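Local coordinates for xylose isomerase domain protein TIM barrel (Planctomyces limnophilus, PDB 3TVA), which binds a magnesium ion in a TIM barrel of the xylose isomerase-like family and probably has isomerase activity, at residues 14-19 with 39-44; 187-192 with 215-220. All coordinates share one frame; numbering follows the deposited sequence.

Contact 1. Residues 14-19 with 39-44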
ATOM      1  N   GLY A  14     -12.600   0.333  -3.036  1.00 29.85           N
ATOM      2  CA  GLY A  14     -12.052  -0.972  -2.754  1.00 26.39           C
ATOM      3  C   GLY A  14     -11.729  -1.058  -1.288  1.00 25.13           C
ATOM      4  O   GLY A  14     -11.821  -0.065  -0.558  1.00 22.16           O
ATOM      5  N   VAL A  15     -11.430  -2.268  -0.835  1.00 23.10           N
ATOM      6  CA  VAL A  15     -10.943  -2.452   0.519  1.00 19.37           C
ATOM      7  C   VAL A  15      -9.697  -3.317   0.471  1.00 22.05           C
ATOM      8  O   VAL A  15      -9.495  -4.102  -0.462  1.00 19.12           O
ATOM      9  CB  VAL A  15     -12.002  -3.081   1.467  1.00 23.28           C
ATOM     10  CG1 VAL A  15     -13.269  -2.208   1.521  1.00 21.53           C
ATOM     11  CG2 VAL A  15     -12.333  -4.501   1.033  1.00 20.57           C
ATOM     12  N   PHE A  16      -8.845  -3.146   1.471  1.00 22.50           N
ATOM     13  CA  PHE A  16      -7.613  -3.897   1.540  1.00 24.04           C
ATOM     14  C   PHE A  16      -7.950  -5.192   2.276  1.00 24.65           C
ATOM     15  O   PHE A  16      -8.458  -5.158   3.387  1.00 28.58           O
ATOM     16  CB  PHE A  16      -6.527  -3.072   2.250  1.00 20.31           C
ATOM     17  CG  PHE A  16      -5.183  -3.724   2.244  1.00 28.46           C
ATOM     18  CD1 PHE A  16      -4.229  -3.363   1.304  1.00 31.31           C
ATOM     19  CD2 PHE A  16      -4.873  -4.708   3.171  1.00 33.49           C
ATOM     20  CE1 PHE A  16      -2.981  -3.972   1.286  1.00 30.49           C
ATOM     21  CE2 PHE A  16      -3.621  -5.323   3.162  1.00 37.86           C
ATOM     22  CZ  PHE A  16      -2.675  -4.943   2.218  1.00 32.87           C
ATOM     23  N   THR A  17      -7.672  -6.327   1.647  0.64 25.47           N
ATOM     24  CA  THR A  17      -8.076  -7.619   2.184  0.64 28.31           C
ATOM     25  C   THR A  17      -6.890  -8.538   2.427  0.64 30.13           C
ATOM     26  O   THR A  17      -5.774  -8.266   1.977  0.64 26.28           O
ATOM     27  CB  THR A  17      -9.042  -8.351   1.233  0.64 33.33           C
ATOM     28  OG1 THR A  17      -8.392  -8.594  -0.022  0.64 30.80           O
ATOM     29  CG2 THR A  17     -10.296  -7.520   1.009  0.64 35.14           C
ATOM     30  N   SER A  18      -7.140  -9.602   3.187  1.00 32.26           N
ATOM     31  CA  SER A  18      -6.148 -10.645   3.441  1.00 36.62           C
ATOM     32  C   SER A  18      -6.791 -11.995   3.172  1.00 34.97           C
ATOM     33  O   SER A  18      -7.959 -12.180   3.497  1.00 40.63           O
ATOM     34  CB  SER A  18      -5.684 -10.624   4.908  1.00 40.01           C
ATOM     35  OG  SER A  18      -4.757  -9.580   5.156  1.00 39.51           O
ATOM     36  N   VAL A  19      -6.071 -12.914   2.532  1.00 34.92           N
ATOM     37  CA  VAL A  19      -6.481 -14.326   2.537  1.00 38.66           C
ATOM     38  C   VAL A  19      -6.216 -15.004   3.890  1.00 44.61           C
ATOM     39  O   VAL A  19      -7.119 -15.561   4.523  1.00 47.43           O
ATOM     40  CB  VAL A  19      -5.740 -15.125   1.448  1.00 37.55           C
ATOM     41  CG1 VAL A  19      -6.168 -16.602   1.478  1.00 38.46           C
ATOM     42  CG2 VAL A  19      -5.981 -14.499   0.087  1.00 34.19           C
ATOM     43  N   GLN A  39      -7.438  -4.647  -2.904  1.00 16.59           N
ATOM     44  CA  GLN A  39      -6.027  -4.978  -2.869  1.00 19.20           C
ATOM     45  C   GLN A  39      -5.911  -6.114  -1.874  1.00 21.53           C
ATOM     46  O   GLN A  39      -6.703  -6.219  -0.948  1.00 23.94           O
ATOM     47  CB  GLN A  39      -5.183  -3.795  -2.403  1.00 16.89           C
ATOM     48  CG  GLN A  39      -5.159  -2.646  -3.390  1.00 16.07           C
ATOM     49  CD  GLN A  39      -4.164  -1.587  -2.980  1.00 21.20           C
ATOM     50  OE1 GLN A  39      -3.327  -1.826  -2.115  1.00 24.49           O
ATOM     51  NE2 GLN A  39      -4.246  -0.409  -3.594  1.00 19.81           N
ATOM     52  N   VAL A  40      -4.948  -6.994  -2.087  1.00 16.19           N
ATOM     53  CA  VAL A  40      -4.853  -8.189  -1.271  1.00 20.26           C
ATOM     54  C   VAL A  40      -3.457  -8.346  -0.694  1.00 25.23           C
ATOM     55  O   VAL A  40      -2.462  -8.276  -1.424  1.00 23.00           O
ATOM     56  CB  VAL A  40      -5.153  -9.448  -2.118  1.00 21.55           C
ATOM     57  CG1 VAL A  40      -5.189 -10.680  -1.242  1.00 27.48           C
ATOM     58  CG2 VAL A  40      -6.477  -9.281  -2.844  1.00 27.63           C
ATOM     59  N   HIS A  41      -3.374  -8.583   0.608  1.00 20.12           N
ATOM     60  CA  HIS A  41      -2.108  -8.991   1.170  1.00 21.23           C
ATOM     61  C   HIS A  41      -1.790 -10.414   0.678  1.00 23.41           C
ATOM     62  O   HIS A  41      -2.642 -11.295   0.728  1.00 26.39           O
ATOM     63  CB  HIS A  41      -2.133  -8.931   2.693  1.00 23.54           C
ATOM     64  CG  HIS A  41      -0.772  -9.014   3.312  1.00 29.19           C
ATOM     65  ND1 HIS A  41      -0.013 -10.166   3.284  1.00 33.07           N
ATOM     66  CD2 HIS A  41      -0.021  -8.082   3.947  1.00 26.65           C
ATOM     67  CE1 HIS A  41       1.139  -9.948   3.901  1.00 32.79           C
ATOM     68  NE2 HIS A  41       1.159  -8.690   4.309  1.00 33.73           N
ATOM     69  N   ALA A  42      -0.576 -10.636   0.186  1.00 23.17           N
ATOM     70  CA  ALA A  42      -0.214 -11.954  -0.339  1.00 22.78           C
ATOM     71  C   ALA A  42      -0.335 -13.016   0.750  1.00 18.90           C
ATOM     72  O   ALA A  42      -0.030 -12.767   1.909  1.00 18.81           O
ATOM     73  CB  ALA A  42       1.204 -11.951  -0.911  1.00 22.46           C
ATOM     74  N   PRO A  43      -0.794 -14.205   0.368  1.00 20.67           N
ATOM     75  CA  PRO A  43      -0.965 -15.301   1.323  1.00 22.97           C
ATOM     76  C   PRO A  43       0.371 -15.787   1.848  1.00 21.78           C
ATOM     77  O   PRO A  43       1.428 -15.435   1.300  1.00 21.41           O
ATOM     78  CB  PRO A  43      -1.648 -16.390   0.494  1.00 23.75           C
ATOM     79  CG  PRO A  43      -1.257 -16.100  -0.914  1.00 24.28           C
ATOM     80  CD  PRO A  43      -1.153 -14.597  -1.006  1.00 23.72           C
ATOM     81  N   HIS A  44       0.317 -16.556   2.929  1.00 23.18           N
ATOM     82  CA  HIS A  44       1.495 -17.215   3.482  1.00 29.17           C
ATOM     83  C   HIS A  44       2.154 -18.119   2.440  1.00 28.25           C
ATOM     84  O   HIS A  44       1.498 -18.557   1.503  1.00 24.10           O
ATOM     85  CB  HIS A  44       1.104 -18.005   4.731  1.00 36.99           C
ATOM     86  CG  HIS A  44       0.913 -17.146   5.943  1.00 48.38           C
ATOM     87  ND1 HIS A  44       1.936 -16.395   6.493  1.00 50.73           N
ATOM     88  CD2 HIS A  44      -0.181 -16.904   6.704  1.00 50.31           C
ATOM     89  CE1 HIS A  44       1.480 -15.739   7.545  1.00 51.78           C
ATOM     90  NE2 HIS A  44       0.199 -16.026   7.692  1.00 53.05           N
TER
HETATM   91  O   HOH W   1      -3.130 -12.880   2.926  1.00 24.95           O
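Phe16 and Thr17 pair in parallel with Gln39 and Val40, on strand segments inclined by 25°. Backbone hydrogen bonds run from Gln39 N to Val15 O, from Thr17 N to Gln39 O and from His41 N to Thr17 O. Thr17 adds a side-chain bond in one of its two conformers. There, Thr17 OG1 sits between its own N and carbonyl carbon (chi1 61°), and gives a 3.1 Å hydrogen bond to Gln39 O from above the carbonyl plane. In that conformer Gln39 O takes two donors, and Val40 CG2 lies 3.5 Å from Thr17 OG1.

On the other face of the sheet, the Phe16 ring slants across Gln39 and His41. Phe16 CD1 is 3.9 Å from Gln39 CB, and Phe16 CE2 is 3.9 Å from His41 CB. The Gln39 amide is turned 64° from this ring. Gln39 OE1 is hydrogen-bonded to the magnesium ligand His211, and Gln39 NE2 to Asn182, which should fix the amide. Just past its strand, Val19 sets CG2 4.1 Å from Val40 CG1.

The pair belongs to a beta-alpha-beta unit of the barrel, helix 27-32 between its strands. Strand 256-258 flanks 13-18, strand 66-71 flanks 37-41, and Pro43 meets helix 97-114.

Contact 2. Residues 187-192 with 215-220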
ATOM      1  N   ASN A 187       0.165   7.306   6.436  1.00 18.11           N
ATOM      2  CA  ASN A 187       1.506   6.853   6.816  1.00 18.76           C
ATOM      3  C   ASN A 187       2.451   8.005   7.136  1.00 20.86           C
ATOM      4  O   ASN A 187       3.232   7.928   8.074  1.00 24.42           O
ATOM      5  CB  ASN A 187       2.134   5.934   5.750  1.00 14.62           C
ATOM      6  CG  ASN A 187       1.444   4.565   5.676  1.00 20.73           C
ATOM      7  OD1 ASN A 187       0.593   4.242   6.506  1.00 21.41           O
ATOM      8  ND2 ASN A 187       1.831   3.753   4.694  1.00 16.25           N
HETATM    9  N   MSE A 188       2.374   9.083   6.369  0.70 22.06           N
HETATM   10  CA  MSE A 188       3.273  10.201   6.620  0.70 23.22           C
HETATM   11  C   MSE A 188       2.938  10.951   7.895  0.70 21.87           C
HETATM   12  O   MSE A 188       3.809  11.570   8.506  0.70 24.02           O
HETATM   13  CB  MSE A 188       3.288  11.146   5.443  0.70 21.70           C
HETATM   14  CG  MSE A 188       3.908  10.519   4.222  0.70 27.47           C
HETATM   15 SE   MSE A 188       4.173  11.951   2.970  0.70 46.18          SE
HETATM   16  CE  MSE A 188       5.677  12.865   3.842  0.70 30.10           C
ATOM     17  N   ILE A 189       1.674  10.894   8.299  1.00 20.45           N
ATOM     18  CA  ILE A 189       1.284  11.431   9.588  1.00 19.32           C
ATOM     19  C   ILE A 189       1.727  10.507  10.715  1.00 24.78           C
ATOM     20  O   ILE A 189       2.179  10.965  11.766  1.00 25.50           O
ATOM     21  CB  ILE A 189      -0.228  11.687   9.636  1.00 19.54           C
ATOM     22  CG1 ILE A 189      -0.583  12.771   8.615  1.00 17.91           C
ATOM     23  CG2 ILE A 189      -0.653  12.090  11.030  1.00 19.50           C
ATOM     24  CD1 ILE A 189      -2.047  13.142   8.580  1.00 21.27           C
ATOM     25  N   LEU A 190       1.606   9.203  10.488  1.00 24.54           N
ATOM     26  CA  LEU A 190       1.998   8.223  11.494  1.00 23.66           C
ATOM     27  C   LEU A 190       3.501   8.314  11.776  1.00 22.20           C
ATOM     28  O   LEU A 190       3.916   8.374  12.936  1.00 24.44           O
ATOM     29  CB  LEU A 190       1.582   6.813  11.059  1.00 23.18           C
ATOM     30  CG  LEU A 190       0.070   6.558  11.045  1.00 25.39           C
ATOM     31  CD1 LEU A 190      -0.252   5.230  10.363  1.00 27.53           C
ATOM     32  CD2 LEU A 190      -0.500   6.574  12.475  1.00 26.15           C
ATOM     33  N   TYR A 191       4.310   8.373  10.720  1.00 19.80           N
ATOM     34  CA  TYR A 191       5.750   8.584  10.878  1.00 24.70           C
ATOM     35  C   TYR A 191       6.125   9.996  11.315  1.00 30.97           C
ATOM     36  O   TYR A 191       7.246  10.232  11.757  1.00 35.45           O
ATOM     37  CB  TYR A 191       6.490   8.249   9.584  1.00 24.09           C
ATOM     38  CG  TYR A 191       6.534   6.775   9.275  1.00 24.94           C
ATOM     39  CD1 TYR A 191       7.372   5.921   9.977  1.00 28.20           C
ATOM     40  CD2 TYR A 191       5.744   6.238   8.274  1.00 26.66           C
ATOM     41  CE1 TYR A 191       7.407   4.560   9.687  1.00 32.76           C
ATOM     42  CE2 TYR A 191       5.765   4.892   7.985  1.00 30.61           C
ATOM     43  CZ  TYR A 191       6.599   4.058   8.688  1.00 33.63           C
ATOM     44  OH  TYR A 191       6.607   2.719   8.381  1.00 36.90           O
ATOM     45  N   GLY A 192       5.198  10.940  11.179  1.00 32.28           N
ATOM     46  CA  GLY A 192       5.449  12.322  11.576  1.00 34.57           C
ATOM     47  C   GLY A 192       6.414  13.071  10.657  1.00 33.76           C
ATOM     48  O   GLY A 192       7.057  14.036  11.054  1.00 37.72           O
ATOM     49  N   ALA A 215      -5.222   9.474  10.030  1.00 21.99           N
ATOM     50  CA  ALA A 215      -4.448   9.421  11.266  1.00 25.28           C
ATOM     51  C   ALA A 215      -4.345  10.787  11.927  1.00 26.72           C
ATOM     52  O   ALA A 215      -4.533  11.815  11.275  1.00 28.86           O
ATOM     53  CB  ALA A 215      -3.049   8.862  10.995  1.00 20.41           C
ATOM     54  N   LEU A 216      -4.029  10.783  13.219  1.00 24.40           N
ATOM     55  CA  LEU A 216      -3.772  12.009  13.973  1.00 25.07           C
ATOM     56  C   LEU A 216      -2.268  12.158  14.166  1.00 26.51           C
ATOM     57  O   LEU A 216      -1.577  11.169  14.428  1.00 24.65           O
ATOM     58  CB  LEU A 216      -4.453  11.940  15.347  1.00 28.51           C
ATOM     59  CG  LEU A 216      -5.983  11.852  15.358  1.00 33.24           C
ATOM     60  CD1 LEU A 216      -6.512  11.563  16.783  1.00 34.97           C
ATOM     61  CD2 LEU A 216      -6.609  13.152  14.796  1.00 29.85           C
ATOM     62  N   TRP A 217      -1.754  13.376  14.026  1.00 27.56           N
ATOM     63  CA  TRP A 217      -0.342  13.633  14.315  1.00 28.04           C
ATOM     64  C   TRP A 217      -0.000  13.291  15.761  1.00 30.91           C
ATOM     65  O   TRP A 217      -0.828  13.452  16.657  1.00 32.11           O
ATOM     66  CB  TRP A 217      -0.004  15.112  14.098  1.00 26.98           C
ATOM     67  CG  TRP A 217      -0.075  15.542  12.677  1.00 27.50           C
ATOM     68  CD1 TRP A 217      -1.119  16.177  12.062  1.00 30.68           C
ATOM     69  CD2 TRP A 217       0.938  15.378  11.679  1.00 24.66           C
ATOM     70  NE1 TRP A 217      -0.818  16.405  10.739  1.00 29.31           N
ATOM     71  CE2 TRP A 217       0.436  15.925  10.479  1.00 26.31           C
ATOM     72  CE3 TRP A 217       2.214  14.812  11.681  1.00 27.65           C
ATOM     73  CZ2 TRP A 217       1.171  15.934   9.295  1.00 27.95           C
ATOM     74  CZ3 TRP A 217       2.942  14.812  10.505  1.00 28.42           C
ATOM     75  CH2 TRP A 217       2.416  15.369   9.326  1.00 27.66           C
ATOM     76  N   ALA A 218       1.230  12.846  15.994  1.00 31.76           N
ATOM     77  CA  ALA A 218       1.759  12.804  17.355  1.00 31.67           C
ATOM     78  C   ALA A 218       1.942  14.241  17.851  1.00 35.44           C
ATOM     79  O   ALA A 218       1.958  15.176  17.043  1.00 38.09           O
ATOM     80  CB  ALA A 218       3.094  12.058  17.371  1.00 29.99           C
ATOM     81  N   PRO A 219       2.079  14.434  19.178  1.00 39.37           N
ATOM     82  CA  PRO A 219       2.452  15.767  19.673  1.00 40.35           C
ATOM     83  C   PRO A 219       3.722  16.250  18.971  1.00 45.87           C
ATOM     84  O   PRO A 219       4.536  15.407  18.577  1.00 41.92           O
ATOM     85  CB  PRO A 219       2.725  15.520  21.153  1.00 42.95           C
ATOM     86  CG  PRO A 219       1.845  14.362  21.499  1.00 42.67           C
ATOM     87  CD  PRO A 219       1.816  13.485  20.276  1.00 37.82           C
ATOM     88  N   VAL A 220       3.865  17.564  18.787  1.00 50.83           N
ATOM     89  CA  VAL A 220       4.934  18.135  17.959  1.00 54.97           C
ATOM     90  C   VAL A 220       6.323  17.604  18.293  1.00 54.54           C
ATOM     91  O   VAL A 220       7.083  17.216  17.398  1.00 53.66           O
ATOM     92  CB  VAL A 220       4.988  19.674  18.071  1.00 63.96           C
ATOM     93  CG1 VAL A 220       6.106  20.229  17.190  1.00 62.69           C
ATOM     94  CG2 VAL A 220       3.649  20.288  17.692  1.00 67.79           C
TER
HETATM   95  O   HOH W   2       3.102  11.970  13.905  1.00 22.73           O
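Ile189 lies over one face of the Trp217 indole, the two side chains crossing at about a right angle. Ile189 CG2 makes a CH-pi contact, 3.9 Å from the centroid of the five-membered ring of Trp217 and 17° off the ring normal. The other branch serves the six-membered ring: Ile189 CG1 is 3.7 Å from Trp217 CZ2. With CG2 anti to its own backbone N and CG1 beside it (chi1 -64°), both branches reach the indole. Ile189 CG2 also presses on the backbone, 3.4 Å from Trp217 N.

Gly192 meets the indole at its edge, Gly192 CA being 3.7 Å from Trp217 CZ3. This glycine has positive phi and is the C-prime residue of a Schellman motif that ends the helix. Replacing Trp217 by an alanine would remove the indole and is likely to leave Ile189 without the flat surface it packs on, with a gap beside Gly192.

On the strand itself, Ala215 CB is touched by Leu190 CD2 at 3.7 Å.

The contact joins the end of helix 185-190 to the end of strand 207-216 and the loop after it. Ile189 also touches Pro196 of helix 196-203, while Leu216 packs on strand 229-231. Trp217 N is hydrogen-bonded to Asp237.

Overall arrangement
Contact 1 comes first along the chain and closes before contact 2 opens. Their centres are 25 Å apart and their nearest atoms about 10 Å. Both reach the same curled sheet of the TIM barrel. Contact 1 pairs two neighbouring strands, 13-18 and 37-41, about 10 Å from the centre of the chain. Contact 2 lies about 17 Å from it and ties helix 185-190 to the end of strand 207-216. The magnesium site of Glu158, Asp184, His211 and Glu259 relates them. Phe16 of contact 1 is about 6 Å from the ion, and Leu190 of contact 2 about 8 Å, measured from their side chains. A glycerol, probably from the crystallisation liquor, lies close to each; such molecules often mark pockets.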